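Local atomic coordinates of leucyl aminopeptidase (Trypanosoma brucei brucei, PDB entry 5NTD), a protein that probably removes N-terminal residues such as leucine from peptides, as an M17 aminopeptidase with manganese ions in its active site that binds bestatin. Residues 156-168 with 175-187. Sequence-based numbering, arbitrary orientation.
Sequences AVARCGKHNFSAK and AYNSGKVSRLQVV
Tyr176 lays its ring beside that of Phe165, both side chains pointing the same way. The planes are almost exactly parallel, at 1°, but slid apart with centroids 5.6 Å from each other, so there is little true stacking. The closer touch is Phe165 CE1 on Tyr176 CB, at 3.5 Å. Phe165 leaves the backbone directed away from 175-187; with CG anti to the backbone N (chi1 180°), its ring still reaches Tyr176. Ala167 CB meets the edge of the tyrosine ring near its plane, 3.6 Å from CE2. The hydroxyl of Tyr176 bonds to Glu11, while Val358 of the second subunit packs on the same side chain.

Next to the rings the backbones form a single beta bridge, Phe165 with Asn177. Ser178 N donates to Asn164 O at 2.9 Å. Ser166 N donates to Tyr176 O at 3.2 Å. Ser166 and Ser178 meet through their CB atoms. Each OG accepts from the backbone N two residues on, making an ST turn in each segment. A water between Ser178 OG and His163 O adds a third link next to these two bonds.

Further along, the aliphatic chains of Lys162 and Lys180 touch, CD to CB, while Lys180 NZ pairs with Asp169. Val181 CG2 lies against the carbonyls of Lys162 and His163.

At the other end Val157 turns its CG1 between Leu184 CD1 (3.7 Å) and Val186 CG2 (3.8 Å). Cys160 SG adds to the leucine contact, and helix 120-131 packs against both Cys160 and Leu184. Helix 150-158 is thus seated on strand 183-188, the second strand of the beta-alpha-beta unit begun by strand 140-145, an arrangement typical of the macro-like N-terminal domain of M17 aminopeptidases.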
loop_
_atom_site.group_PDB
_atom_site.type_symbol
_atom_site.label_atom_id
_atom_site.label_comp_id
_atom_site.label_asym_id
_atom_site.label_seq_id
_atom_site.Cartn_x
_atom_site.Cartn_y
_atom_site.Cartn_z
ATOM N N ALA G 156 40.441 4.189 6.970
ATOM C CA ALA G 156 39.764 5.192 6.156
ATOM C C ALA G 156 40.253 5.172 4.731
ATOM O O ALA G 156 39.467 5.258 3.791
ATOM C CB ALA G 156 39.943 6.573 6.734
ATOM N N VAL G 157 41.556 5.031 4.579
ATOM C CA VAL G 157 42.170 4.967 3.243
ATOM C C VAL G 157 41.944 3.610 2.600
ATOM O O VAL G 157 41.677 3.509 1.401
ATOM C CB VAL G 157 43.665 5.286 3.287
ATOM C CG1 VAL G 157 44.312 5.062 1.931
ATOM C CG2 VAL G 157 43.855 6.728 3.721
ATOM N N ALA G 158 42.014 2.565 3.406
ATOM C CA ALA G 158 41.676 1.212 2.932
ATOM C C ALA G 158 40.272 1.142 2.285
ATOM O O ALA G 158 40.064 0.474 1.270
ATOM C CB ALA G 158 41.745 0.205 4.071
ATOM N N ARG G 159 39.325 1.858 2.854
ATOM C CA ARG G 159 37.911 1.784 2.384
ATOM C C ARG G 159 37.579 2.795 1.298
ATOM O O ARG G 159 36.483 2.808 0.776
ATOM C CB ARG G 159 36.905 1.867 3.567
ATOM C CG ARG G 159 36.621 3.252 4.127
ATOM C CD ARG G 159 35.600 3.187 5.254
ATOM N NE ARG G 159 36.178 3.254 6.599
ATOM C CZ ARG G 159 36.312 2.222 7.447
ATOM N NH1 ARG G 159 35.961 0.983 7.103
ATOM N NH2 ARG G 159 36.805 2.417 8.656
ATOM N N CYS G 160 38.541 3.631 0.946
ATOM C CA CYS G 160 38.282 4.733 0.015
ATOM C C CYS G 160 38.491 4.292 -1.423
ATOM O O CYS G 160 39.065 3.258 -1.707
ATOM C CB CYS G 160 39.146 5.961 0.328
ATOM S SG CYS G 160 40.757 5.938 -0.504
ATOM N N GLY G 161 38.026 5.136 -2.312
ATOM C CA GLY G 161 38.265 4.975 -3.730
ATOM C C GLY G 161 37.518 3.805 -4.327
ATOM O O GLY G 161 36.549 3.311 -3.761
ATOM N N LYS G 162 37.981 3.393 -5.492
ATOM C CA LYS G 162 37.365 2.294 -6.221
ATOM C C LYS G 162 37.566 1.008 -5.468
ATOM O O LYS G 162 38.604 0.799 -4.881
ATOM C CB LYS G 162 37.908 2.211 -7.637
ATOM C CG LYS G 162 37.262 3.285 -8.482
ATOM C CD LYS G 162 37.853 3.663 -9.821
ATOM C CE LYS G 162 36.840 4.355 -10.735
ATOM N NZ LYS G 162 36.052 5.415 -10.043
ATOM N N HIS G 163 36.568 0.148 -5.518
ATOM C CA HIS G 163 36.569 -1.079 -4.735
ATOM C C HIS G 163 37.313 -2.206 -5.435
ATOM O O HIS G 163 37.294 -2.335 -6.655
ATOM C CB HIS G 163 35.144 -1.547 -4.413
ATOM C CG HIS G 163 34.406 -0.621 -3.500
ATOM N ND1 HIS G 163 33.368 -1.031 -2.699
ATOM C CD2 HIS G 163 34.607 0.687 -3.211
ATOM C CE1 HIS G 163 32.941 -0.015 -1.980
ATOM N NE2 HIS G 163 33.687 1.036 -2.257
ATOM N N ASN G 164 37.978 -3.029 -4.643
ATOM C CA ASN G 164 38.746 -4.157 -5.201
ATOM C C ASN G 164 37.825 -5.140 -5.889
ATOM O O ASN G 164 38.230 -5.812 -6.834
ATOM C CB ASN G 164 39.645 -4.827 -4.163
ATOM C CG ASN G 164 38.886 -5.585 -3.120
ATOM O OD1 ASN G 164 38.439 -6.710 -3.361
ATOM N ND2 ASN G 164 38.702 -4.956 -1.952
ATOM N N PHE G 165 36.593 -5.236 -5.406
ATOM C CA PHE G 165 35.602 -6.037 -6.112
ATOM C C PHE G 165 35.058 -5.255 -7.316
ATOM O O PHE G 165 34.517 -4.179 -7.175
ATOM C CB PHE G 165 34.442 -6.490 -5.254
ATOM C CG PHE G 165 33.463 -7.291 -6.031
ATOM C CD1 PHE G 165 33.665 -8.653 -6.242
ATOM C CD2 PHE G 165 32.397 -6.659 -6.688
ATOM C CE1 PHE G 165 32.801 -9.387 -7.024
ATOM C CE2 PHE G 165 31.530 -7.397 -7.485
ATOM C CZ PHE G 165 31.739 -8.749 -7.661
ATOM N N SER G 166 35.151 -5.857 -8.487
ATOM C CA SER G 166 34.567 -5.289 -9.702
ATOM C C SER G 166 34.237 -6.334 -10.760
ATOM O O SER G 166 34.903 -7.357 -10.881
ATOM C CB SER G 166 35.489 -4.279 -10.319
ATOM O OG SER G 166 34.871 -3.644 -11.427
ATOM N N ALA G 167 33.160 -6.064 -11.478
ATOM C CA ALA G 167 32.731 -6.861 -12.630
ATOM C C ALA G 167 32.738 -6.036 -13.920
ATOM O O ALA G 167 32.270 -6.490 -14.957
ATOM C CB ALA G 167 31.352 -7.456 -12.396
ATOM N N LYS G 168 33.259 -4.823 -13.827
ATOM C CA LYS G 168 33.308 -3.933 -14.982
ATOM C C LYS G 168 34.420 -4.318 -15.976
ATOM O O LYS G 168 35.472 -4.811 -15.582
ATOM C CB LYS G 168 33.536 -2.475 -14.556
ATOM C CG LYS G 168 32.366 -1.827 -13.801
ATOM C CD LYS G 168 32.734 -0.384 -13.462
ATOM C CE LYS G 168 31.685 0.325 -12.662
ATOM N NZ LYS G 168 30.477 0.588 -13.486
ATOM N N ALA G 175 38.769 -12.990 -12.168
ATOM C CA ALA G 175 38.248 -13.336 -10.831
ATOM C C ALA G 175 37.698 -12.113 -10.036
ATOM O O ALA G 175 37.742 -12.056 -8.814
ATOM C CB ALA G 175 39.315 -14.053 -10.035
ATOM N N TYR G 176 37.146 -11.157 -10.780
ATOM C CA TYR G 176 36.460 -9.964 -10.213
ATOM C C TYR G 176 37.417 -9.096 -9.379
ATOM O O TYR G 176 37.016 -8.436 -8.436
ATOM C CB TYR G 176 35.240 -10.364 -9.403
ATOM C CG TYR G 176 34.207 -11.020 -10.242
ATOM C CD1 TYR G 176 34.250 -12.406 -10.504
ATOM C CD2 TYR G 176 33.154 -10.278 -10.820
ATOM C CE1 TYR G 176 33.289 -13.013 -11.327
ATOM C CE2 TYR G 176 32.203 -10.901 -11.625
ATOM C CZ TYR G 176 32.268 -12.269 -11.867
ATOM O OH TYR G 176 31.303 -12.865 -12.668
ATOM N N ASN G 177 38.695 -9.147 -9.742
ATOM C CA ASN G 177 39.707 -8.210 -9.218
ATOM C C ASN G 177 39.678 -6.983 -10.083
ATOM O O ASN G 177 39.909 -7.064 -11.259
ATOM C CB ASN G 177 41.118 -8.801 -9.260
ATOM C CG ASN G 177 41.310 -9.889 -8.248
ATOM O OD1 ASN G 177 41.142 -9.672 -7.039
ATOM N ND2 ASN G 177 41.629 -11.078 -8.718
ATOM N N SER G 178 39.390 -5.855 -9.485
ATOM C CA SER G 178 39.273 -4.622 -10.242
ATOM C C SER G 178 40.599 -4.283 -10.884
ATOM O O SER G 178 41.637 -4.390 -10.255
ATOM C CB SER G 178 38.846 -3.461 -9.343
ATOM O OG SER G 178 38.791 -2.238 -10.068
ATOM N N GLY G 179 40.540 -3.793 -12.107
ATOM C CA GLY G 179 41.716 -3.186 -12.772
ATOM C C GLY G 179 41.796 -1.668 -12.628
ATOM O O GLY G 179 42.734 -1.027 -13.114
ATOM N N LYS G 180 40.843 -1.113 -11.895
ATOM C CA LYS G 180 40.719 0.352 -11.704
ATOM C C LYS G 180 41.284 0.906 -10.400
ATOM O O LYS G 180 41.187 2.103 -10.121
ATOM C CB LYS G 180 39.247 0.736 -11.802
ATOM C CG LYS G 180 38.601 0.136 -13.053
ATOM C CD LYS G 180 37.312 0.830 -13.420
ATOM C CE LYS G 180 36.625 0.108 -14.558
ATOM N NZ LYS G 180 37.415 0.109 -15.803
ATOM N N VAL G 181 41.841 0.028 -9.594
ATOM C CA VAL G 181 42.350 0.415 -8.276
ATOM C C VAL G 181 43.785 0.934 -8.407
ATOM O O VAL G 181 44.594 0.352 -9.095
ATOM C CB VAL G 181 42.330 -0.757 -7.296
ATOM C CG1 VAL G 181 43.057 -0.429 -5.997
ATOM C CG2 VAL G 181 40.891 -1.133 -6.977
ATOM N N SER G 182 44.066 2.045 -7.741
ATOM C CA SER G 182 45.418 2.598 -7.654
ATOM C C SER G 182 46.134 2.072 -6.423
ATOM O O SER G 182 45.541 1.955 -5.357
ATOM C CB SER G 182 45.365 4.120 -7.575
ATOM O OG SER G 182 44.701 4.671 -8.695
ATOM N N ARG G 183 47.430 1.796 -6.541
ATOM C CA ARG G 183 48.273 1.554 -5.338
ATOM C C ARG G 183 48.319 2.908 -4.569
ATOM O O ARG G 183 48.434 3.966 -5.171
ATOM C CB ARG G 183 49.669 0.991 -5.676
ATOM N N LEU G 184 48.136 2.866 -3.254
ATOM C CA LEU G 184 48.141 4.078 -2.431
ATOM C C LEU G 184 49.242 4.023 -1.400
ATOM O O LEU G 184 49.340 3.084 -0.613
ATOM C CB LEU G 184 46.813 4.268 -1.692
ATOM C CG LEU G 184 45.559 4.290 -2.559
ATOM C CD1 LEU G 184 44.324 4.414 -1.687
ATOM C CD2 LEU G 184 45.589 5.442 -3.568
ATOM N N GLN G 185 50.073 5.046 -1.406
ATOM C CA GLN G 185 51.135 5.163 -0.393
ATOM C C GLN G 185 50.776 6.283 0.573
ATOM O O GLN G 185 50.868 7.453 0.241
ATOM C CB GLN G 185 52.519 5.417 -1.013
ATOM C CG GLN G 185 53.628 5.472 0.046
ATOM C CD GLN G 185 55.037 5.484 -0.529
ATOM O OE1 GLN G 185 55.928 4.834 0.020
ATOM N NE2 GLN G 185 55.254 6.262 -1.582
ATOM N N VAL G 186 50.383 5.879 1.768
ATOM C CA VAL G 186 50.026 6.820 2.812
ATOM C C VAL G 186 51.308 7.284 3.527
ATOM O O VAL G 186 52.087 6.483 4.043
ATOM C CB VAL G 186 49.080 6.193 3.841
ATOM C CG1 VAL G 186 48.813 7.139 5.006
ATOM C CG2 VAL G 186 47.774 5.825 3.161
ATOM N N VAL G 187 51.490 8.592 3.551
ATOM C CA VAL G 187 52.681 9.223 4.123
ATOM C C VAL G 187 52.306 10.023 5.347
ATOM O O VAL G 187 51.813 11.135 5.248
ATOM C CB VAL G 187 53.377 10.140 3.113
ATOM C CG1 VAL G 187 54.725 10.599 3.671
ATOM C CG2 VAL G 187 53.602 9.412 1.790
HETATM O O HOH W 1 36.876 -0.898 -8.948
#